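Local structure of arylmalonate decarboxylase (Bordetella bronchiseptica, 3IXL) at residues I9-P14 with L19-G24; P29-I34 with D218-A223; D57-L62 with A68-M73; L192-I197 with S211-F216. The protein catalyses the enantioselective decarboxylation of 2-aryl-2-methylmalonates, taking up a proton to give 2-arylpropionates and carbon dioxide. The protein carries 2 engineered substitutions. All blocks are in the same frame, centred on the assembly; numbering follows the deposited sequence.

Interaction 1 of 4, residues I9-P14 with L19-G24. With PAC (2-phenylacetic acid), chain C.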
loop_
_atom_site.group_PDB
_atom_site.type_symbol
_atom_site.label_atom_id
_atom_site.label_comp_id
_atom_site.label_asym_id
_atom_site.label_seq_id
_atom_site.Cartn_x
_atom_site.Cartn_y
_atom_site.Cartn_z
ATOM N N ILE A 9 7.030 -0.918 -14.920
ATOM C CA ILE A 9 6.636 -1.472 -13.626
ATOM C C ILE A 9 5.193 -1.946 -13.720
ATOM O O ILE A 9 4.309 -1.168 -14.088
ATOM C CB ILE A 9 6.823 -0.442 -12.496
ATOM C CG1 ILE A 9 8.323 -0.193 -12.288
ATOM C CG2 ILE A 9 6.153 -0.929 -11.198
ATOM C CD1 ILE A 9 8.649 0.993 -11.419
ATOM N N GLY A 10 4.965 -3.220 -13.417
ATOM C CA GLY A 10 3.638 -3.805 -13.513
ATOM C C GLY A 10 2.922 -3.840 -12.179
ATOM O O GLY A 10 3.545 -4.140 -11.145
ATOM N N MET A 11 1.621 -3.563 -12.205
ATOM C CA MET A 11 0.810 -3.490 -10.978
ATOM C C MET A 11 -0.478 -4.274 -11.107
ATOM O O MET A 11 -1.222 -4.087 -12.063
ATOM C CB MET A 11 0.521 -2.030 -10.638
ATOM C CG MET A 11 1.789 -1.311 -10.228
ATOM S SD MET A 11 1.534 0.396 -9.745
ATOM C CE MET A 11 3.055 0.660 -8.815
ATOM N N ILE A 12 -0.730 -5.156 -10.147
ATOM C CA ILE A 12 -1.993 -5.876 -10.052
ATOM C C ILE A 12 -2.882 -5.068 -9.108
ATOM O O ILE A 12 -2.502 -4.835 -7.955
ATOM C CB ILE A 12 -1.791 -7.308 -9.521
ATOM C CG1 ILE A 12 -0.802 -8.086 -10.399
ATOM C CG2 ILE A 12 -3.137 -8.038 -9.461
ATOM C CD1 ILE A 12 -0.336 -9.386 -9.771
ATOM N N VAL A 13 -4.033 -4.609 -9.602
ATOM C CA VAL A 13 -4.876 -3.666 -8.854
ATOM C C VAL A 13 -6.271 -4.239 -8.594
ATOM O O VAL A 13 -6.748 -5.042 -9.382
ATOM C CB VAL A 13 -4.970 -2.291 -9.581
ATOM C CG1 VAL A 13 -3.584 -1.661 -9.741
ATOM C CG2 VAL A 13 -5.658 -2.417 -10.950
ATOM N N PRO A 14 -6.909 -3.877 -7.468
ATOM C CA PRO A 14 -8.270 -4.386 -7.219
ATOM C C PRO A 14 -9.386 -4.123 -8.263
ATOM O O PRO A 14 -10.123 -5.064 -8.574
ATOM C CB PRO A 14 -8.618 -3.808 -5.836
ATOM C CG PRO A 14 -7.259 -3.633 -5.181
ATOM C CD PRO A 14 -6.378 -3.141 -6.303
ATOM N N LEU A 19 -6.771 -0.023 -13.863
ATOM C CA LEU A 19 -6.128 1.265 -14.078
ATOM C C LEU A 19 -4.875 1.372 -13.231
ATOM O O LEU A 19 -4.791 0.792 -12.145
ATOM C CB LEU A 19 -7.084 2.413 -13.726
ATOM C CG LEU A 19 -8.553 2.261 -14.131
ATOM C CD1 LEU A 19 -9.389 3.413 -13.572
ATOM C CD2 LEU A 19 -8.703 2.147 -15.646
ATOM N N VAL A 20 -3.891 2.104 -13.742
ATOM C CA VAL A 20 -2.733 2.465 -12.943
ATOM C C VAL A 20 -3.253 3.395 -11.846
ATOM O O VAL A 20 -3.956 4.370 -12.135
ATOM C CB VAL A 20 -1.645 3.174 -13.792
ATOM C CG1 VAL A 20 -0.478 3.604 -12.910
ATOM C CG2 VAL A 20 -1.151 2.260 -14.916
ATOM N N PRO A 21 -2.937 3.086 -10.580
ATOM C CA PRO A 21 -3.397 3.990 -9.526
ATOM C C PRO A 21 -2.915 5.420 -9.778
ATOM O O PRO A 21 -1.795 5.633 -10.256
ATOM C CB PRO A 21 -2.796 3.390 -8.249
ATOM C CG PRO A 21 -2.576 1.934 -8.578
ATOM C CD PRO A 21 -2.210 1.921 -10.047
ATOM N N ALA A 22 -3.778 6.389 -9.479
ATOM C CA ALA A 22 -3.561 7.785 -9.860
ATOM C C ALA A 22 -2.292 8.410 -9.281
ATOM O O ALA A 22 -1.753 9.374 -9.836
ATOM C CB ALA A 22 -4.781 8.621 -9.497
ATOM N N ASP A 23 -1.800 7.869 -8.173
ATOM C CA ASP A 23 -0.627 8.454 -7.538
ATOM C C ASP A 23 0.635 8.386 -8.395
ATOM O O ASP A 23 1.540 9.206 -8.228
ATOM C CB ASP A 23 -0.367 7.798 -6.187
ATOM C CG ASP A 23 -1.413 8.158 -5.142
ATOM O OD1 ASP A 23 -2.304 9.006 -5.397
ATOM O OD2 ASP A 23 -1.341 7.562 -4.056
ATOM N N GLY A 24 0.704 7.410 -9.304
ATOM C CA GLY A 24 1.927 7.186 -10.091
ATOM C C GLY A 24 2.311 8.368 -10.963
ATOM O O GLY A 24 3.494 8.712 -11.069
HETATM C C1 PAC C . -6.160 -2.090 0.363
HETATM C C2 PAC C . -7.436 -2.072 -0.459
HETATM C "C1'" PAC C . -7.489 -1.362 -1.796
HETATM C "C2'" PAC C . -8.743 -0.876 -2.178
HETATM C "C3'" PAC C . -8.916 -0.216 -3.393
HETATM C "C4'" PAC C . -7.826 -0.044 -4.241
HETATM C "C5'" PAC C . -6.565 -0.524 -3.867
HETATM C "C6'" PAC C . -6.389 -1.192 -2.651
HETATM O O1 PAC C . -5.107 -1.488 0.011
HETATM O O2 PAC C . -6.228 -2.753 1.437
#
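V13 and P21 make the central touch of this contact, which lies in the first beta-alpha-beta unit of the aspartate/glutamate racemase-like fold: strand 8-13, helix 23-27, strand 33-37. The valine has the most surface buried here, followed by the proline and then M11. CG1 of V13 reaches CD of P21 at 3.8 Å, the isopropyl group and the pyrrolidine ring meeting at a slant. The other valine branch, CG2, takes the place between backbone N and carbonyl carbon (CG1 at chi1 -60°) and lies 3.5 Å from O of L19, a van der Waals approach to backbone. Both branches of V13 meet O of L19, since CG1 comes to it at 3.6 Å. M11, two residues back on the same face of the strand, adds the third piece. Its chain runs extended beyond CG (chi2 -178°), which carries SD out to CD of P21 at 4.1 Å; F216 of helix 211-222 packs against the same methionine. CD is the ring carbon nearest both V13 and M11, and CG of P21 also meets CG1 of V13. Beyond it, G24 N donates to P21 O at 3.2 Å where the chain turns into helix 23-27, and OD2 of D23 makes a weak hydrogen bond to OG of S212. At the end of the strand, P14 enters the ligand pocket and meets the phenyl ring of 2-phenylacetic acid, whose polar partners include Y126 and S76; CG of P14 stands 3.4 Å from C5' and 3.6 Å from C6' of the ligand.

Interaction 2 of 4, residues P29-I34 with D218-A223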
loop_
_atom_site.group_PDB
_atom_site.type_symbol
_atom_site.label_atom_id
_atom_site.label_comp_id
_atom_site.label_asym_id
_atom_site.label_seq_id
_atom_site.Cartn_x
_atom_site.Cartn_y
_atom_site.Cartn_z
ATOM N N PRO A 29 6.262 10.938 -12.547
ATOM C CA PRO A 29 5.649 11.271 -13.833
ATOM C C PRO A 29 6.416 10.748 -15.037
ATOM O O PRO A 29 5.817 10.567 -16.099
ATOM C CB PRO A 29 5.655 12.805 -13.857
ATOM C CG PRO A 29 6.600 13.220 -12.808
ATOM C CD PRO A 29 6.624 12.143 -11.776
ATOM N N ASP A 30 7.709 10.491 -14.875
ATOM C CA ASP A 30 8.520 10.032 -16.009
ATOM C C ASP A 30 8.806 8.530 -16.017
ATOM O O ASP A 30 9.633 8.052 -16.792
ATOM C CB ASP A 30 9.778 10.883 -16.131
ATOM C CG ASP A 30 9.457 12.356 -16.405
ATOM O OD1 ASP A 30 8.352 12.659 -16.928
ATOM O OD2 ASP A 30 10.311 13.208 -16.100
ATOM N N LEU A 31 8.096 7.782 -15.173
ATOM C CA LEU A 31 8.196 6.324 -15.175
ATOM C C LEU A 31 6.946 5.683 -15.772
ATOM O O LEU A 31 5.839 6.158 -15.524
ATOM C CB LEU A 31 8.427 5.788 -13.760
ATOM C CG LEU A 31 9.719 6.181 -13.053
ATOM C CD1 LEU A 31 9.835 5.352 -11.783
ATOM C CD2 LEU A 31 10.953 5.981 -13.922
ATOM N N PRO A 32 7.122 4.623 -16.586
ATOM C CA PRO A 32 5.982 3.886 -17.141
ATOM C C PRO A 32 5.449 2.812 -16.192
ATOM O O PRO A 32 6.210 1.982 -15.668
ATOM C CB PRO A 32 6.565 3.239 -18.395
ATOM C CG PRO A 32 8.017 3.003 -18.041
ATOM C CD PRO A 32 8.413 4.104 -17.082
ATOM N N PHE A 33 4.145 2.836 -15.983
ATOM C CA PHE A 33 3.460 1.821 -15.193
ATOM C C PHE A 33 2.391 1.167 -16.039
ATOM O O PHE A 33 1.727 1.846 -16.818
ATOM C CB PHE A 33 2.805 2.451 -13.959
ATOM C CG PHE A 33 3.782 3.067 -13.010
ATOM C CD1 PHE A 33 4.079 4.431 -13.087
ATOM C CD2 PHE A 33 4.420 2.304 -12.036
ATOM C CE1 PHE A 33 4.997 5.015 -12.221
ATOM C CE2 PHE A 33 5.342 2.887 -11.162
ATOM C CZ PHE A 33 5.637 4.236 -11.259
ATOM N N ILE A 34 2.232 -0.145 -15.895
ATOM C CA ILE A 34 1.142 -0.869 -16.533
ATOM C C ILE A 34 0.405 -1.643 -15.464
ATOM O O ILE A 34 0.993 -1.968 -14.424
ATOM C CB ILE A 34 1.626 -1.804 -17.676
ATOM C CG1 ILE A 34 2.654 -2.824 -17.168
ATOM C CG2 ILE A 34 2.167 -0.971 -18.848
ATOM C CD1 ILE A 34 3.021 -3.911 -18.191
ATOM N N ASP A 218 8.011 1.335 -3.247
ATOM C CA ASP A 218 8.560 -0.002 -3.097
ATOM C C ASP A 218 8.756 -0.693 -4.443
ATOM O O ASP A 218 9.748 -1.404 -4.637
ATOM C CB ASP A 218 7.614 -0.802 -2.198
ATOM C CG ASP A 218 8.005 -2.249 -2.062
ATOM O OD1 ASP A 218 7.260 -3.114 -2.591
ATOM O OD2 ASP A 218 9.023 -2.517 -1.381
ATOM N N ALA A 219 7.820 -0.487 -5.373
ATOM C CA ALA A 219 7.960 -1.039 -6.720
ATOM C C ALA A 219 9.141 -0.405 -7.447
ATOM O O ALA A 219 9.912 -1.091 -8.125
ATOM C CB ALA A 219 6.680 -0.831 -7.509
ATOM N N VAL A 220 9.297 0.907 -7.282
ATOM C CA VAL A 220 10.413 1.622 -7.901
ATOM C C VAL A 220 11.734 1.181 -7.276
ATOM O O VAL A 220 12.747 1.027 -7.970
ATOM C CB VAL A 220 10.208 3.150 -7.823
ATOM C CG1 VAL A 220 11.445 3.898 -8.263
ATOM C CG2 VAL A 220 9.014 3.553 -8.673
ATOM N N ARG A 221 11.712 0.957 -5.968
ATOM C CA ARG A 221 12.850 0.362 -5.248
ATOM C C ARG A 221 13.275 -0.955 -5.903
ATOM O O ARG A 221 14.454 -1.157 -6.212
ATOM C CB ARG A 221 12.476 0.118 -3.782
ATOM C CG ARG A 221 13.530 -0.647 -2.978
ATOM C CD ARG A 221 12.986 -1.174 -1.661
ATOM N NE ARG A 221 11.925 -2.175 -1.846
ATOM C CZ ARG A 221 12.123 -3.462 -2.142
ATOM N NH1 ARG A 221 11.073 -4.279 -2.263
ATOM N NH2 ARG A 221 13.356 -3.942 -2.332
ATOM N N LEU A 222 12.302 -1.838 -6.121
ATOM C CA LEU A 222 12.552 -3.162 -6.686
ATOM C C LEU A 222 13.064 -3.112 -8.111
ATOM O O LEU A 222 13.782 -4.019 -8.547
ATOM C CB LEU A 222 11.277 -3.998 -6.651
ATOM C CG LEU A 222 11.189 -5.181 -5.697
ATOM C CD1 LEU A 222 10.123 -6.117 -6.225
ATOM C CD2 LEU A 222 12.526 -5.917 -5.568
ATOM N N ALA A 223 12.672 -2.069 -8.841
ATOM C CA ALA A 223 13.135 -1.850 -10.214
ATOM C C ALA A 223 14.630 -1.512 -10.292
ATOM O O ALA A 223 15.227 -1.576 -11.369
ATOM C CB ALA A 223 12.292 -0.766 -10.890
#
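L31 meets V220 in an apolar contact, methyl against methyl: CD1 of the leucine lies 3.7 Å from CG2 of the valine and 4.1 Å from its CG1, so it faces both branches of the isopropyl group. The two side chains approach at a slant. Valine chi1 of 171° sets CG1 opposite the backbone N and CG2 opposite the carbonyl carbon, and both methyls then project from the helix toward the loop that leads into strand 33-37.

The aromatic part of the contact is lighter. CG2 of V220 comes to the rim of the F33 ring, near its plane, with CZ the nearest ring atom at 4.3 Å. The ring is engaged further by F216, one helical turn earlier, in an edge-to-face pair, and I9 of the neighbouring strand packs on both F33 and V220.

Polar interactions lie within the helical segment. R221 turns back on D218 side-on: NE and NH1 both bind OD2, at 3.0 and 2.8 Å, both part of one salt bridge. The oxygen lies within 7° of the guanidinium plane, yet both nitrogens reach it from one face of the carboxylate, about 40° out of that plane. N110 also donates to OD2, while OD1 is paired with T102; these bonds would restrain the rotation of the buried carboxylate.

The apolar contacts join helix 211-222 to strand 33-37, an outermost strand of the four-stranded parallel sheet, and to the loop before it, in the layered alpha/beta architecture of the aspartate/glutamate racemase-like family.

Interaction 3 of 4, residues D57-L62 with A68-M73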
loop_
_atom_site.group_PDB
_atom_site.type_symbol
_atom_site.label_atom_id
_atom_site.label_comp_id
_atom_site.label_asym_id
_atom_site.label_seq_id
_atom_site.Cartn_x
_atom_site.Cartn_y
_atom_site.Cartn_z
ATOM N N ASP A 57 -1.985 -15.378 -12.148
ATOM C CA ASP A 57 -2.270 -15.232 -13.574
ATOM C C ASP A 57 -2.093 -13.793 -14.037
ATOM O O ASP A 57 -1.611 -13.549 -15.140
ATOM C CB ASP A 57 -3.673 -15.739 -13.912
ATOM C CG ASP A 57 -3.813 -17.241 -13.703
ATOM O OD1 ASP A 57 -2.866 -17.999 -14.022
ATOM O OD2 ASP A 57 -4.869 -17.663 -13.194
ATOM N N HIS A 58 -2.470 -12.837 -13.184
ATOM C CA HIS A 58 -2.269 -11.426 -13.512
ATOM C C HIS A 58 -0.781 -11.075 -13.531
ATOM O O HIS A 58 -0.330 -10.309 -14.379
ATOM C CB HIS A 58 -3.038 -10.517 -12.549
ATOM C CG HIS A 58 -4.503 -10.455 -12.837
ATOM N ND1 HIS A 58 -5.040 -9.584 -13.760
ATOM C CD2 HIS A 58 -5.541 -11.172 -12.346
ATOM C CE1 HIS A 58 -6.348 -9.757 -13.815
ATOM N NE2 HIS A 58 -6.678 -10.716 -12.969
ATOM N N ALA A 59 -0.017 -11.657 -12.603
ATOM C CA ALA A 59 1.440 -11.495 -12.613
ATOM C C ALA A 59 2.050 -11.972 -13.945
ATOM O O ALA A 59 2.895 -11.290 -14.528
ATOM C CB ALA A 59 2.074 -12.216 -11.418
ATOM N N ARG A 60 1.614 -13.142 -14.407
ATOM C CA ARG A 60 2.075 -13.706 -15.669
ATOM C C ARG A 60 1.708 -12.808 -16.855
ATOM O O ARG A 60 2.526 -12.626 -17.764
ATOM C CB ARG A 60 1.491 -15.100 -15.878
ATOM C CG ARG A 60 2.039 -16.192 -14.966
ATOM C CD ARG A 60 1.400 -17.533 -15.348
ATOM N NE ARG A 60 1.816 -18.650 -14.502
ATOM C CZ ARG A 60 2.888 -19.409 -14.725
ATOM N NH1 ARG A 60 3.679 -19.176 -15.768
ATOM N NH2 ARG A 60 3.175 -20.404 -13.895
ATOM N N ARG A 61 0.495 -12.241 -16.844
ATOM C CA ARG A 61 0.105 -11.316 -17.915
ATOM C C ARG A 61 1.065 -10.137 -17.972
ATOM O O ARG A 61 1.566 -9.770 -19.037
ATOM C CB ARG A 61 -1.330 -10.799 -17.764
ATOM C CG ARG A 61 -1.685 -9.836 -18.900
ATOM C CD ARG A 61 -2.894 -8.989 -18.633
ATOM N NE ARG A 61 -3.003 -7.931 -19.642
ATOM C CZ ARG A 61 -3.661 -6.786 -19.469
ATOM N NH1 ARG A 61 -4.269 -6.535 -18.312
ATOM N NH2 ARG A 61 -3.699 -5.879 -20.445
ATOM N N LEU A 62 1.328 -9.541 -16.813
ATOM C CA LEU A 62 2.244 -8.403 -16.756
ATOM C C LEU A 62 3.662 -8.761 -17.216
ATOM O O LEU A 62 4.328 -7.962 -17.881
ATOM C CB LEU A 62 2.249 -7.790 -15.345
ATOM C CG LEU A 62 0.915 -7.143 -14.938
ATOM C CD1 LEU A 62 0.831 -7.023 -13.425
ATOM C CD2 LEU A 62 0.712 -5.785 -15.600
ATOM N N ALA A 68 9.195 -5.239 -15.782
ATOM C CA ALA A 68 10.475 -5.561 -15.138
ATOM C C ALA A 68 10.279 -6.009 -13.691
ATOM O O ALA A 68 11.128 -6.709 -13.132
ATOM C CB ALA A 68 11.408 -4.361 -15.191
ATOM N N VAL A 69 9.179 -5.565 -13.080
ATOM C CA VAL A 69 8.817 -5.944 -11.712
ATOM C C VAL A 69 7.296 -5.994 -11.640
ATOM O O VAL A 69 6.611 -5.335 -12.437
ATOM C CB VAL A 69 9.335 -4.933 -10.666
ATOM C CG1 VAL A 69 10.853 -4.761 -10.748
ATOM C CG2 VAL A 69 8.674 -3.621 -10.842
ATOM N N VAL A 70 6.765 -6.791 -10.716
ATOM C CA VAL A 70 5.324 -6.853 -10.509
ATOM C C VAL A 70 5.023 -6.612 -9.041
ATOM O O VAL A 70 5.659 -7.221 -8.168
ATOM C CB VAL A 70 4.757 -8.217 -10.931
ATOM C CG1 VAL A 70 3.290 -8.332 -10.529
ATOM C CG2 VAL A 70 4.920 -8.405 -12.454
ATOM N N SER A 71 4.075 -5.714 -8.768
ATOM C CA SER A 71 3.587 -5.498 -7.409
ATOM C C SER A 71 2.099 -5.759 -7.316
ATOM O O SER A 71 1.324 -5.263 -8.139
ATOM C CB SER A 71 3.859 -4.066 -6.951
ATOM O OG SER A 71 3.266 -3.874 -5.672
ATOM N N LEU A 72 1.700 -6.529 -6.311
ATOM C CA LEU A 72 0.294 -6.650 -5.966
ATOM C C LEU A 72 -0.072 -5.415 -5.149
ATOM O O LEU A 72 0.284 -5.305 -3.968
ATOM C CB LEU A 72 0.028 -7.933 -5.169
ATOM C CG LEU A 72 -1.392 -8.089 -4.618
ATOM C CD1 LEU A 72 -2.436 -8.046 -5.726
ATOM C CD2 LEU A 72 -1.545 -9.384 -3.836
ATOM N N MET A 73 -0.773 -4.485 -5.797
ATOM C CA MET A 73 -1.067 -3.178 -5.215
ATOM C C MET A 73 -2.368 -3.171 -4.406
ATOM O O MET A 73 -3.301 -2.405 -4.684
ATOM C CB MET A 73 -1.057 -2.105 -6.301
ATOM C CG MET A 73 0.338 -1.850 -6.855
ATOM S SD MET A 73 1.422 -0.931 -5.737
ATOM C CE MET A 73 0.703 0.709 -5.945
#
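Helix 55-64 comes closest to strand 67-72 where the CA atoms of A59 and V70 are 6.4 Å apart, consistent with the small side chain of A59. V70 has the most surface buried here, and it uses both methyls. The valine points toward the helix, and its chi1 of 172° turns CG1 to A59 and to the end of L62, and CG2 to the base of L62. CG2 meets CB of L62 at 4.0 Å and the carbonyl O of A59 at 4.1 Å; CG1 reaches CD1 of L62, also at 4.0 Å, and CB of A59 at 4.2 Å. The valine consequently touches residues one helical turn apart. This is the helix-on-sheet layer of an alpha/beta fold: the helix precedes the strand, and strand 67-72 runs between strands 8-13 and 101-103 in a parallel sheet. M93 of helix 83-97 packs on V70 as well, and I12 of strand 8-13 on L62. H58 and R61, by contrast, direct polar groups to OG of S36, H58 through ND1 and R61 through NH1. Just beyond the strand, M73 reaches the ligand pocket and touches 2-phenylacetic acid, whereas the side chain of L62 lies about 14 Å from it.

Interaction 4 of 4, residues L192-I197 with S211-F216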
loop_
_atom_site.group_PDB
_atom_site.type_symbol
_atom_site.label_atom_id
_atom_site.label_comp_id
_atom_site.label_asym_id
_atom_site.label_seq_id
_atom_site.Cartn_x
_atom_site.Cartn_y
_atom_site.Cartn_z
ATOM N N LEU A 192 -6.936 8.433 -1.707
ATOM C CA LEU A 192 -6.114 9.434 -2.379
ATOM C C LEU A 192 -5.494 10.315 -1.308
ATOM O O LEU A 192 -6.113 11.249 -0.800
ATOM C CB LEU A 192 -6.944 10.233 -3.397
ATOM C CG LEU A 192 -7.443 9.386 -4.571
ATOM C CD1 LEU A 192 -8.576 10.073 -5.327
ATOM C CD2 LEU A 192 -6.300 9.021 -5.520
ATOM N N THR A 193 -4.254 9.989 -0.969
ATOM C CA THR A 193 -3.614 10.478 0.246
ATOM C C THR A 193 -2.465 11.456 0.029
ATOM O O THR A 193 -1.885 11.929 1.004
ATOM C CB THR A 193 -3.026 9.305 1.061
ATOM O OG1 THR A 193 -1.958 8.688 0.324
ATOM C CG2 THR A 193 -4.102 8.264 1.372
ATOM N N LEU A 194 -2.115 11.741 -1.227
ATOM C CA LEU A 194 -0.880 12.491 -1.479
ATOM C C LEU A 194 -0.835 13.889 -0.864
ATOM O O LEU A 194 0.232 14.343 -0.451
ATOM C CB LEU A 194 -0.548 12.542 -2.979
ATOM C CG LEU A 194 -0.015 11.247 -3.605
ATOM C CD1 LEU A 194 0.197 11.449 -5.089
ATOM C CD2 LEU A 194 1.272 10.795 -2.956
ATOM N N ASP A 195 -1.972 14.576 -0.808
ATOM C CA ASP A 195 -2.000 15.912 -0.202
ATOM C C ASP A 195 -2.116 15.841 1.320
ATOM O O ASP A 195 -1.728 16.780 2.022
ATOM C CB ASP A 195 -3.133 16.752 -0.791
ATOM C CG ASP A 195 -2.880 17.156 -2.234
ATOM O OD1 ASP A 195 -1.708 17.234 -2.651
ATOM O OD2 ASP A 195 -3.866 17.411 -2.949
ATOM N N ALA A 196 -2.612 14.716 1.831
ATOM C CA ALA A 196 -2.747 14.534 3.281
ATOM C C ALA A 196 -1.415 14.307 3.974
ATOM O O ALA A 196 -1.172 14.843 5.064
ATOM C CB ALA A 196 -3.709 13.389 3.594
ATOM N N ILE A 197 -0.553 13.505 3.352
ATOM C CA ILE A 197 0.703 13.080 3.977
ATOM C C ILE A 197 1.585 14.244 4.470
ATOM O O ILE A 197 1.924 14.277 5.651
ATOM C CB ILE A 197 1.518 12.120 3.067
ATOM C CG1 ILE A 197 0.733 10.830 2.801
ATOM C CG2 ILE A 197 2.884 11.802 3.696
ATOM C CD1 ILE A 197 1.262 10.061 1.589
ATOM N N SER A 211 -0.471 3.508 2.098
ATOM C CA SER A 211 -0.489 2.319 1.220
ATOM C C SER A 211 -0.118 2.570 -0.251
ATOM O O SER A 211 0.817 1.954 -0.766
ATOM C CB SER A 211 -1.866 1.645 1.262
ATOM O OG SER A 211 -2.086 0.988 2.482
ATOM N N SER A 212 -0.875 3.417 -0.937
ATOM C CA SER A 212 -0.653 3.588 -2.375
ATOM C C SER A 212 0.732 4.184 -2.668
ATOM O O SER A 212 1.515 3.608 -3.419
ATOM C CB SER A 212 -1.783 4.387 -3.017
ATOM O OG SER A 212 -1.637 4.408 -4.420
ATOM N N PRO A 213 1.059 5.340 -2.061
ATOM C CA PRO A 213 2.388 5.901 -2.294
ATOM C C PRO A 213 3.519 4.936 -1.907
ATOM O O PRO A 213 4.492 4.811 -2.651
ATOM C CB PRO A 213 2.385 7.170 -1.430
ATOM C CG PRO A 213 0.923 7.534 -1.353
ATOM C CD PRO A 213 0.238 6.221 -1.204
ATOM N N ALA A 214 3.391 4.233 -0.782
ATOM C CA ALA A 214 4.423 3.256 -0.403
ATOM C C ALA A 214 4.533 2.148 -1.448
ATOM O O ALA A 214 5.635 1.703 -1.753
ATOM C CB ALA A 214 4.140 2.663 0.972
ATOM N N GLY A 215 3.397 1.721 -2.006
ATOM C CA GLY A 215 3.416 0.708 -3.068
ATOM C C GLY A 215 4.254 1.160 -4.255
ATOM O O GLY A 215 5.050 0.386 -4.797
ATOM N N PHE A 216 4.080 2.416 -4.661
ATOM C CA PHE A 216 4.893 2.970 -5.743
ATOM C C PHE A 216 6.363 3.044 -5.377
ATOM O O PHE A 216 7.213 2.629 -6.147
ATOM C CB PHE A 216 4.376 4.351 -6.165
ATOM C CG PHE A 216 3.184 4.283 -7.067
ATOM C CD1 PHE A 216 1.899 4.310 -6.549
ATOM C CD2 PHE A 216 3.356 4.137 -8.443
ATOM C CE1 PHE A 216 0.791 4.207 -7.385
ATOM C CE2 PHE A 216 2.258 4.035 -9.295
ATOM C CZ PHE A 216 0.978 4.063 -8.771
#
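A chi1 of 66° puts OG1 of T193 between its own backbone N and carbonyl carbon, and from there the hydroxyl oxygen faces the ring of P213, 3.5 Å from CG and 3.6 Å from CD. This is a packing contact; the hydrogen bond of OG1 is made with OG of S210. L194 arrives differently: with chi1 at -74°, a chi2 of 177° sends CD1 out extended, and the other branch, CD2, meets the ring, 3.7 Å from CG of P213 and 4.1 Å from CB. I197 adds CD1 at 3.9 Å from the same CG, so three side chains converge on one ring carbon. L194 and I197 both run past the proline in the opposite sense. P213 sits in the first turn of helix 211-222, which follows strand 208-210, an outer strand of the second parallel sheet in this two-sheet alpha/beta fold. The segment 192-197 leads into helix 196-204, and I197 N donates to O of T193 at 3.1 Å. D23 of helix 23-27, in the crossover between strands 8-13 and 33-37 of the other sheet, touches both L194 and P213. OG of S211 is hydrogen-bonded to two pocket residues, T75 and, at its backbone N, the engineered S188.

In the fold
The touching residues of interactions 3 and 4 are all buried, while 1 and 2 are partly buried and include residues nearer the surface. Interactions 1, 2 and 3 all reach the first parallel sheet: strand 8-13 lies between 33-37 and 67-72, and probable backbone hydrogen bonds such as M11 N to I34 O and G10 N to V69 O join them. Interaction 4 belongs with the second sheet but shares helix 211-222 with interaction 2, and F216 links it to M11, F33 and M73. Across each pair of segments the chemistry is mainly apolar; interaction 1 adds ligand contact through P14, and interaction 2 has a salt bridge within its helix.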